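Local coordinates for protein crispr-associated endoribonuclease CAS2 (Thermococcus onnurineus, PDB 5G4D) that probably acts as a magnesium-dependent endoribonuclease on single-stranded RNA and, as a homodimer, pairs with Cas1 in the adaptation stage of CRISPR immunity, at residues M4-V9 with G38-A43; Y10-E15 with D59-V64; N18-F23 with A50-L55. All coordinates share one frame; numbering follows the deposited sequence.

Interaction 1 of 3, residues M4-V9 with G38-A43; sequences MYVVIV and GEVTLA
The ring of Tyr5 lies like a lid over the bare backbone of Gly38, whose CA sits 3.9 Å from the ring centroid and 25° off its normal, a CH-pi contact. With no side chain, Gly38 leaves a flat patch of main chain that an aromatic face can fit, and its backbone, with phi at 161°, is one that glycine adopts easily. Tyr5 reaches this patch because its CG is anti to the backbone N, which swings the ring across toward the neighbouring strand, while its OH hydrogen-bonds Glu37. Beside it, Glu39 lays CB against the ring atom CD2 of Tyr5, and its longer end leads away from the strand pair, as suits an acidic residue at the surface.

The opposite face of this antiparallel pair belongs to Met4, Val6 and Val40. Here the branches mesh: CG1 of Val40 approaches CG2 of Val6 at 4.1 Å, the two side chains crossing at about a right angle, and CG2 of Val40 meets CG of Met4 at 4.0 Å. Beyond CG the methionine runs extended, so its SD comes within 4.3 Å of CD1 of Leu42, in the first turn of helix 42-55. Phe45 and Ile48 of that helix pack on this face.

Strands 4-11 and 35-40 are neighbours in the ferredoxin-like sheet. Met4 and Val40 form a hydrogen-bonded pair (Met4 N to Val40 O 3.1 Å, Val40 N to Met4 O 2.9 Å), and Val6 and Gly38 form another, with Val6 N to Gly38 O at 2.9 Å and Gly38 N to Val6 O at 3.0 Å. These bonds use the facing main-chain groups, Tyr5 turning its own to Leu68 of strand 62-68; one face stays apolar for the helix, the other carries the Tyr5 ring beside charged Glu39.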
loop_
_atom_site.group_PDB
_atom_site.type_symbol
_atom_site.label_atom_id
_atom_site.label_comp_id
_atom_site.label_asym_id
_atom_site.label_seq_id
_atom_site.Cartn_x
_atom_site.Cartn_y
_atom_site.Cartn_z
ATOM N N MET A 4 4.987 16.504 3.985
ATOM C CA MET A 4 3.873 15.611 3.689
ATOM C C MET A 4 4.111 14.254 4.337
ATOM O O MET A 4 5.130 14.014 4.989
ATOM C CB MET A 4 3.630 15.496 2.174
ATOM C CG MET A 4 4.799 15.143 1.287
ATOM S SD MET A 4 4.370 15.470 -0.454
ATOM C CE MET A 4 5.798 14.766 -1.287
ATOM N N TYR A 5 3.126 13.372 4.190
ATOM C CA TYR A 5 3.192 12.005 4.686
ATOM C C TYR A 5 3.024 11.069 3.497
ATOM O O TYR A 5 2.139 11.280 2.669
ATOM C CB TYR A 5 2.090 11.755 5.729
ATOM C CG TYR A 5 2.314 10.537 6.574
ATOM C CD1 TYR A 5 1.935 9.275 6.123
ATOM C CD2 TYR A 5 2.896 10.638 7.836
ATOM C CE1 TYR A 5 2.154 8.146 6.892
ATOM C CE2 TYR A 5 3.114 9.516 8.613
ATOM C CZ TYR A 5 2.747 8.270 8.135
ATOM O OH TYR A 5 2.957 7.143 8.890
ATOM N N VAL A 6 3.875 10.049 3.392
ATOM C CA VAL A 6 3.816 9.170 2.227
ATOM C C VAL A 6 3.518 7.735 2.643
ATOM O O VAL A 6 3.883 7.277 3.731
ATOM C CB VAL A 6 5.114 9.218 1.385
ATOM C CG1 VAL A 6 5.276 10.596 0.741
ATOM C CG2 VAL A 6 6.330 8.847 2.242
ATOM N N VAL A 7 2.826 7.027 1.758
ATOM C CA VAL A 7 2.713 5.570 1.813
ATOM C C VAL A 7 3.280 5.071 0.502
ATOM O O VAL A 7 2.818 5.487 -0.568
ATOM C CB VAL A 7 1.263 5.079 1.988
ATOM C CG1 VAL A 7 1.223 3.541 1.923
ATOM C CG2 VAL A 7 0.643 5.603 3.278
ATOM N N ILE A 8 4.281 4.195 0.570
ATOM C CA ILE A 8 4.949 3.697 -0.627
ATOM C C ILE A 8 4.713 2.198 -0.737
ATOM O O ILE A 8 4.984 1.447 0.209
ATOM C CB ILE A 8 6.457 3.999 -0.614
ATOM C CG1 ILE A 8 6.682 5.508 -0.545
ATOM C CG2 ILE A 8 7.116 3.402 -1.863
ATOM C CD1 ILE A 8 8.136 5.900 -0.780
ATOM N N VAL A 9 4.214 1.766 -1.889
ATOM C CA VAL A 9 4.054 0.345 -2.195
ATOM C C VAL A 9 4.857 0.058 -3.452
ATOM O O VAL A 9 4.952 0.909 -4.341
ATOM C CB VAL A 9 2.570 -0.042 -2.388
ATOM C CG1 VAL A 9 1.793 0.210 -1.116
ATOM C CG2 VAL A 9 1.963 0.742 -3.549
ATOM N N GLY A 38 5.608 7.077 6.237
ATOM C CA GLY A 38 6.207 8.019 7.172
ATOM C C GLY A 38 6.147 9.452 6.695
ATOM O O GLY A 38 5.786 9.761 5.557
ATOM N N GLU A 39 6.518 10.350 7.607
ATOM C CA GLU A 39 6.566 11.778 7.308
ATOM C C GLU A 39 7.869 12.139 6.602
ATOM O O GLU A 39 8.928 11.583 6.905
ATOM C CB GLU A 39 6.438 12.594 8.596
ATOM C CG GLU A 39 7.305 12.071 9.735
ATOM C CD GLU A 39 7.438 13.064 10.885
ATOM O OE1 GLU A 39 6.404 13.624 11.313
ATOM O OE2 GLU A 39 8.578 13.279 11.357
ATOM N N VAL A 40 7.797 13.067 5.652
ATOM C CA VAL A 40 8.984 13.498 4.921
ATOM C C VAL A 40 8.937 14.995 4.655
ATOM O O VAL A 40 7.866 15.599 4.543
ATOM C CB VAL A 40 9.165 12.755 3.571
ATOM C CG1 VAL A 40 9.273 11.243 3.757
ATOM C CG2 VAL A 40 8.052 13.129 2.590
ATOM N N THR A 41 10.120 15.595 4.524
ATOM C CA THR A 41 10.213 16.895 3.896
ATOM C C THR A 41 10.145 16.736 2.380
ATOM O O THR A 41 10.297 15.637 1.839
ATOM C CB THR A 41 11.523 17.587 4.277
ATOM O OG1 THR A 41 12.610 16.850 3.707
ATOM C CG2 THR A 41 11.681 17.598 5.788
ATOM N N LEU A 42 9.897 17.854 1.695
ATOM C CA LEU A 42 9.905 17.844 0.235
ATOM C C LEU A 42 11.262 17.417 -0.305
ATOM O O LEU A 42 11.338 16.667 -1.284
ATOM C CB LEU A 42 9.536 19.227 -0.299
ATOM C CG LEU A 42 8.172 19.352 -0.971
ATOM C CD1 LEU A 42 7.100 18.809 -0.071
ATOM C CD2 LEU A 42 7.894 20.802 -1.335
ATOM N N ALA A 43 12.345 17.912 0.305
ATOM C CA ALA A 43 13.683 17.528 -0.135
ATOM C C ALA A 43 13.945 16.049 0.114
ATOM O O ALA A 43 14.586 15.377 -0.707
ATOM C CB ALA A 43 14.736 18.381 0.571
#

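Interaction 2 of 3, residues Y10-E15 with D59-V64; sequences YDVAVE and DEDSVV
OD2 of Asp61 is gripped by Arg16 NE in a salt bridge and by the backbone N of Asp57, while CG1 of Val12 rests against it at 3.5 Å. The site lies where strands 4-11 and 62-68 of the ferredoxin-like fold, paired antiparallel, open into loops. The other oxygen of Asp61, OD1, accepts the N-H of Ala13 at 2.9 Å, from above the carboxylate plane, about 50° out of it. One aspartate, its CB pointing toward the other segment, thus ties the loop after strand 4-11 to the one before strand 62-68.

In the ladder itself, Asp11 and Ser62 form a hydrogen-bonded pair, Asp11 N to Ser62 O at 2.8 Å and Ser62 N to Asp11 O at 2.9 Å. Asp11, the predicted catalytic magnesium ligand, turns its carboxylate away from Ser62, with CG anti to the backbone N (chi1 -164°), and its OD2 accepts Asn33 N of the second subunit. On the other face, CB of Tyr10 meets CG2 of Val63 at 4.0 Å, and the Tyr10 ring packs on helix 17-25. Glu60 OE1, salt-bridged to Arg16, also receives a hydrogen bond from a water at 2.8 Å, the same water giving a weak one, 3.4 Å, to Glu15 OE1.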
loop_
_atom_site.group_PDB
_atom_site.type_symbol
_atom_site.label_atom_id
_atom_site.label_comp_id
_atom_site.label_asym_id
_atom_site.label_seq_id
_atom_site.Cartn_x
_atom_site.Cartn_y
_atom_site.Cartn_z
ATOM N N TYR A 10 5.459 -1.126 -3.530
ATOM C CA TYR A 10 6.299 -1.395 -4.693
ATOM C C TYR A 10 6.181 -2.847 -5.126
ATOM O O TYR A 10 5.961 -3.753 -4.321
ATOM C CB TYR A 10 7.775 -1.038 -4.455
ATOM C CG TYR A 10 8.422 -1.691 -3.257
ATOM C CD1 TYR A 10 8.397 -1.080 -2.014
ATOM C CD2 TYR A 10 9.089 -2.909 -3.378
ATOM C CE1 TYR A 10 8.985 -1.658 -0.917
ATOM C CE2 TYR A 10 9.697 -3.499 -2.282
ATOM C CZ TYR A 10 9.648 -2.864 -1.057
ATOM O OH TYR A 10 10.249 -3.426 0.047
ATOM N N ASP A 11 6.311 -3.025 -6.432
ATOM C CA ASP A 11 6.230 -4.311 -7.115
ATOM C C ASP A 11 7.497 -4.359 -7.961
ATOM O O ASP A 11 7.536 -3.752 -9.033
ATOM C CB ASP A 11 4.959 -4.357 -7.958
ATOM C CG ASP A 11 4.591 -5.741 -8.394
ATOM O OD1 ASP A 11 5.507 -6.577 -8.546
ATOM O OD2 ASP A 11 3.375 -5.979 -8.583
ATOM N N VAL A 12 8.546 -5.020 -7.463
ATOM C CA VAL A 12 9.881 -4.950 -8.063
ATOM C C VAL A 12 10.361 -6.371 -8.316
ATOM O O VAL A 12 10.094 -7.269 -7.514
ATOM C CB VAL A 12 10.876 -4.201 -7.152
ATOM C CG1 VAL A 12 12.299 -4.246 -7.725
ATOM C CG2 VAL A 12 10.436 -2.732 -6.959
ATOM N N ALA A 13 11.086 -6.566 -9.416
ATOM C CA ALA A 13 11.556 -7.900 -9.769
ATOM C C ALA A 13 12.476 -8.456 -8.684
ATOM O O ALA A 13 13.120 -7.723 -7.929
ATOM C CB ALA A 13 12.275 -7.868 -11.115
ATOM N N VAL A 14 12.565 -9.791 -8.638
ATOM C CA VAL A 14 13.291 -10.443 -7.553
ATOM C C VAL A 14 14.762 -10.032 -7.503
ATOM O O VAL A 14 15.367 -10.028 -6.426
ATOM C CB VAL A 14 13.144 -11.975 -7.674
ATOM C CG1 VAL A 14 13.830 -12.476 -8.923
ATOM C CG2 VAL A 14 13.734 -12.636 -6.465
ATOM N N GLU A 15 15.371 -9.702 -8.647
ATOM C CA GLU A 15 16.790 -9.338 -8.633
ATOM C C GLU A 15 17.049 -8.007 -7.952
ATOM O O GLU A 15 18.202 -7.713 -7.606
ATOM C CB GLU A 15 17.364 -9.257 -10.050
ATOM C CG GLU A 15 17.470 -10.563 -10.786
ATOM C CD GLU A 15 16.199 -10.908 -11.534
ATOM O OE1 GLU A 15 15.134 -10.309 -11.249
ATOM O OE2 GLU A 15 16.266 -11.790 -12.421
ATOM N N ASP A 59 11.336 -0.131 -16.833
ATOM C CA ASP A 59 10.531 -0.896 -17.779
ATOM C C ASP A 59 9.818 -2.086 -17.145
ATOM O O ASP A 59 8.885 -2.620 -17.755
ATOM C CB ASP A 59 11.402 -1.402 -18.937
ATOM C CG ASP A 59 11.734 -0.314 -19.932
ATOM O OD1 ASP A 59 10.808 0.419 -20.338
ATOM O OD2 ASP A 59 12.922 -0.190 -20.300
ATOM N N GLU A 60 10.229 -2.510 -15.949
ATOM C CA GLU A 60 9.687 -3.699 -15.300
ATOM C C GLU A 60 8.981 -3.394 -13.990
ATOM O O GLU A 60 7.884 -3.913 -13.742
ATOM C CB GLU A 60 10.810 -4.712 -15.027
ATOM C CG GLU A 60 11.540 -5.221 -16.248
ATOM C CD GLU A 60 11.921 -6.684 -16.108
ATOM O OE1 GLU A 60 12.465 -7.056 -15.046
ATOM O OE2 GLU A 60 11.672 -7.452 -17.061
ATOM N N ASP A 61 9.594 -2.583 -13.136
ATOM C CA ASP A 61 9.156 -2.410 -11.761
ATOM C C ASP A 61 8.144 -1.277 -11.650
ATOM O O ASP A 61 8.039 -0.411 -12.523
ATOM C CB ASP A 61 10.361 -2.133 -10.865
ATOM C CG ASP A 61 11.445 -3.187 -11.008
ATOM O OD1 ASP A 61 11.099 -4.365 -11.254
ATOM O OD2 ASP A 61 12.641 -2.845 -10.864
ATOM N N SER A 62 7.379 -1.293 -10.559
ATOM C CA SER A 62 6.435 -0.212 -10.310
ATOM C C SER A 62 6.459 0.176 -8.841
ATOM O O SER A 62 6.346 -0.681 -7.958
ATOM C CB SER A 62 5.016 -0.599 -10.738
ATOM O OG SER A 62 4.433 -1.529 -9.842
ATOM N N VAL A 63 6.610 1.470 -8.587
ATOM C CA VAL A 63 6.522 2.040 -7.250
ATOM C C VAL A 63 5.406 3.072 -7.276
ATOM O O VAL A 63 5.360 3.913 -8.178
ATOM C CB VAL A 63 7.847 2.692 -6.807
ATOM C CG1 VAL A 63 7.735 3.175 -5.377
ATOM C CG2 VAL A 63 9.032 1.738 -6.982
ATOM N N VAL A 64 4.488 2.987 -6.319
ATOM C CA VAL A 64 3.421 3.975 -6.165
ATOM C C VAL A 64 3.656 4.706 -4.854
ATOM O O VAL A 64 3.766 4.077 -3.795
ATOM C CB VAL A 64 2.025 3.334 -6.199
ATOM C CG1 VAL A 64 0.948 4.391 -5.924
ATOM C CG2 VAL A 64 1.781 2.667 -7.540
HETATM O O HOH W 1 14.681 -8.361 -13.984
#

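Interaction 3 of 3, residues N18-F23 with A50-L55; sequences NRVKKF and AGLLDL. Unlike the reference sequence in segment 18-23: Arg19 (reference Lys).
The ring of Phe23 sets one face over the main chain of Gly51, with its tip atom CZ only 3.6 Å from Gly51 CA. Leu52 N and CD1 of Leu55 approach the ring obliquely, and the ring of His27 meets it with the planes at about 45°. Glycine suits the place because the ring fills the space on that side of its CA. The guanidinium of Arg19 has CD2 of Leu55 at its edge, near its plane.

These residues join helix 17-25 to helix 42-55, the two helices of the ferredoxin-like fold, which run nearly antiparallel at 164°, their local axes 10.0 Å apart. Leu55 packs against the neighbouring helix: CD1 touches both CB of Phe23 and the carbonyl O of Arg19, each at 3.6 Å. Nearer the sheet, CG1 of Val20 meets CD2 of Leu52 at 3.7 Å, the side chains crossing at about a right angle. With CG1 anti to the backbone N (chi1 166°), Val20 presents that methyl to Leu52 and the other, CG2, to CB of Leu55, 4.0 Å away, where the Val20 and Leu55 side chains slide past each other in opposite directions.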
loop_
_atom_site.group_PDB
_atom_site.type_symbol
_atom_site.label_atom_id
_atom_site.label_comp_id
_atom_site.label_asym_id
_atom_site.label_seq_id
_atom_site.Cartn_x
_atom_site.Cartn_y
_atom_site.Cartn_z
ATOM N N ASN A 18 15.115 -6.623 -2.916
ATOM C CA ASN A 18 15.673 -6.530 -1.577
ATOM C C ASN A 18 16.601 -5.326 -1.413
ATOM O O ASN A 18 16.749 -4.835 -0.291
ATOM C CB ASN A 18 16.345 -7.864 -1.215
ATOM C CG ASN A 18 15.311 -8.976 -0.929
ATOM O OD1 ASN A 18 14.452 -8.828 -0.053
ATOM N ND2 ASN A 18 15.372 -10.070 -1.690
ATOM N N ARG A 19 17.167 -4.791 -2.500
ATOM C CA ARG A 19 17.875 -3.516 -2.395
ATOM C C ARG A 19 16.907 -2.345 -2.228
ATOM O O ARG A 19 17.232 -1.367 -1.542
ATOM C CB ARG A 19 18.758 -3.291 -3.621
ATOM C CG ARG A 19 19.930 -4.269 -3.740
ATOM C CD ARG A 19 21.199 -3.551 -4.179
ATOM N NE ARG A 19 21.607 -2.534 -3.210
ATOM C CZ ARG A 19 22.415 -2.760 -2.177
ATOM N NH1 ARG A 19 22.914 -3.975 -1.975
ATOM N NH2 ARG A 19 22.728 -1.769 -1.345
ATOM N N VAL A 20 15.724 -2.420 -2.839
ATOM C CA VAL A 20 14.708 -1.387 -2.611
ATOM C C VAL A 20 14.243 -1.409 -1.160
ATOM O O VAL A 20 14.115 -0.359 -0.514
ATOM C CB VAL A 20 13.534 -1.567 -3.590
ATOM C CG1 VAL A 20 12.323 -0.724 -3.152
ATOM C CG2 VAL A 20 13.960 -1.184 -4.994
ATOM N N LYS A 21 13.967 -2.611 -0.628
ATOM C CA LYS A 21 13.584 -2.749 0.774
ATOM C C LYS A 21 14.633 -2.138 1.701
ATOM O O LYS A 21 14.306 -1.372 2.617
ATOM C CB LYS A 21 13.369 -4.228 1.105
ATOM C CG LYS A 21 13.072 -4.505 2.579
ATOM C CD LYS A 21 12.866 -6.006 2.827
ATOM C CE LYS A 21 14.138 -6.799 2.551
ATOM N NZ LYS A 21 14.025 -8.238 2.966
ATOM N N LYS A 22 15.910 -2.469 1.481
ATOM C CA LYS A 22 16.955 -1.978 2.376
ATOM C C LYS A 22 17.076 -0.462 2.312
ATOM O O LYS A 22 17.288 0.192 3.341
ATOM C CB LYS A 22 18.300 -2.645 2.042
ATOM C CG LYS A 22 19.379 -2.420 3.097
ATOM C CD LYS A 22 20.563 -3.382 2.906
ATOM C CE LYS A 22 21.306 -3.113 1.601
ATOM N NZ LYS A 22 21.896 -1.742 1.538
ATOM N N PHE A 23 16.922 0.120 1.118
ATOM C CA PHE A 23 16.973 1.575 0.981
ATOM C C PHE A 23 15.815 2.237 1.718
ATOM O O PHE A 23 16.003 3.229 2.433
ATOM C CB PHE A 23 16.964 1.970 -0.499
ATOM C CG PHE A 23 16.818 3.457 -0.742
ATOM C CD1 PHE A 23 17.896 4.312 -0.570
ATOM C CD2 PHE A 23 15.608 3.992 -1.161
ATOM C CE1 PHE A 23 17.767 5.680 -0.797
ATOM C CE2 PHE A 23 15.459 5.358 -1.382
ATOM C CZ PHE A 23 16.549 6.206 -1.207
ATOM N N ALA A 50 14.683 9.789 -5.972
ATOM C CA ALA A 50 15.913 9.600 -6.741
ATOM C C ALA A 50 16.616 8.297 -6.370
ATOM O O ALA A 50 17.170 7.614 -7.243
ATOM C CB ALA A 50 16.851 10.793 -6.543
ATOM N N GLY A 51 16.619 7.940 -5.082
ATOM C CA GLY A 51 17.193 6.663 -4.686
ATOM C C GLY A 51 16.464 5.485 -5.301
ATOM O O GLY A 51 17.089 4.521 -5.759
ATOM N N LEU A 52 15.129 5.541 -5.323
ATOM C CA LEU A 52 14.347 4.450 -5.898
ATOM C C LEU A 52 14.591 4.326 -7.398
ATOM O O LEU A 52 14.730 3.213 -7.920
ATOM C CB LEU A 52 12.858 4.664 -5.600
ATOM C CG LEU A 52 12.483 4.433 -4.138
ATOM C CD1 LEU A 52 11.064 4.913 -3.901
ATOM C CD2 LEU A 52 12.621 2.942 -3.744
ATOM N N LEU A 53 14.660 5.459 -8.104
ATOM C CA LEU A 53 14.907 5.423 -9.543
ATOM C C LEU A 53 16.260 4.802 -9.869
ATOM O O LEU A 53 16.406 4.142 -10.903
ATOM C CB LEU A 53 14.808 6.837 -10.116
ATOM C CG LEU A 53 13.384 7.406 -10.114
ATOM C CD1 LEU A 53 13.376 8.911 -10.373
ATOM C CD2 LEU A 53 12.520 6.681 -11.145
ATOM N N ASP A 54 17.249 4.970 -8.990
ATOM C CA ASP A 54 18.551 4.355 -9.217
ATOM C C ASP A 54 18.521 2.848 -9.011
ATOM O O ASP A 54 19.352 2.140 -9.589
ATOM C CB ASP A 54 19.599 4.989 -8.304
ATOM C CG ASP A 54 20.100 6.319 -8.836
ATOM O OD1 ASP A 54 20.354 6.406 -10.056
ATOM O OD2 ASP A 54 20.227 7.278 -8.044
ATOM N N LEU A 55 17.579 2.343 -8.218
ATOM C CA LEU A 55 17.553 0.929 -7.872
ATOM C C LEU A 55 16.585 0.108 -8.713
ATOM O O LEU A 55 16.710 -1.120 -8.741
ATOM C CB LEU A 55 17.184 0.759 -6.391
ATOM C CG LEU A 55 18.198 1.287 -5.384
ATOM C CD1 LEU A 55 17.594 1.293 -4.001
ATOM C CD2 LEU A 55 19.444 0.426 -5.408
#

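In the fold
Interactions 1 and 2 sit on opposite sides of the chain's centre, their centres about 19 Å apart. Both use strand 4-11, paired with strand 35-40 in the first and 62-68 in the second; their segments alternate along the chain, and Val9 and Val64 join them by a probable backbone hydrogen bond. The centre of interaction 3 lies about 10 Å from that of interaction 2 and 15 Å from that of interaction 1. The chain between the segments of interaction 2 contains all of interaction 3, and the two touch where Tyr10 packs on Val20 and Val63 on Leu52. In this ferredoxin-like domain Val63 and Val64 pair with a strand of the second subunit, so the sheet continues across the interface.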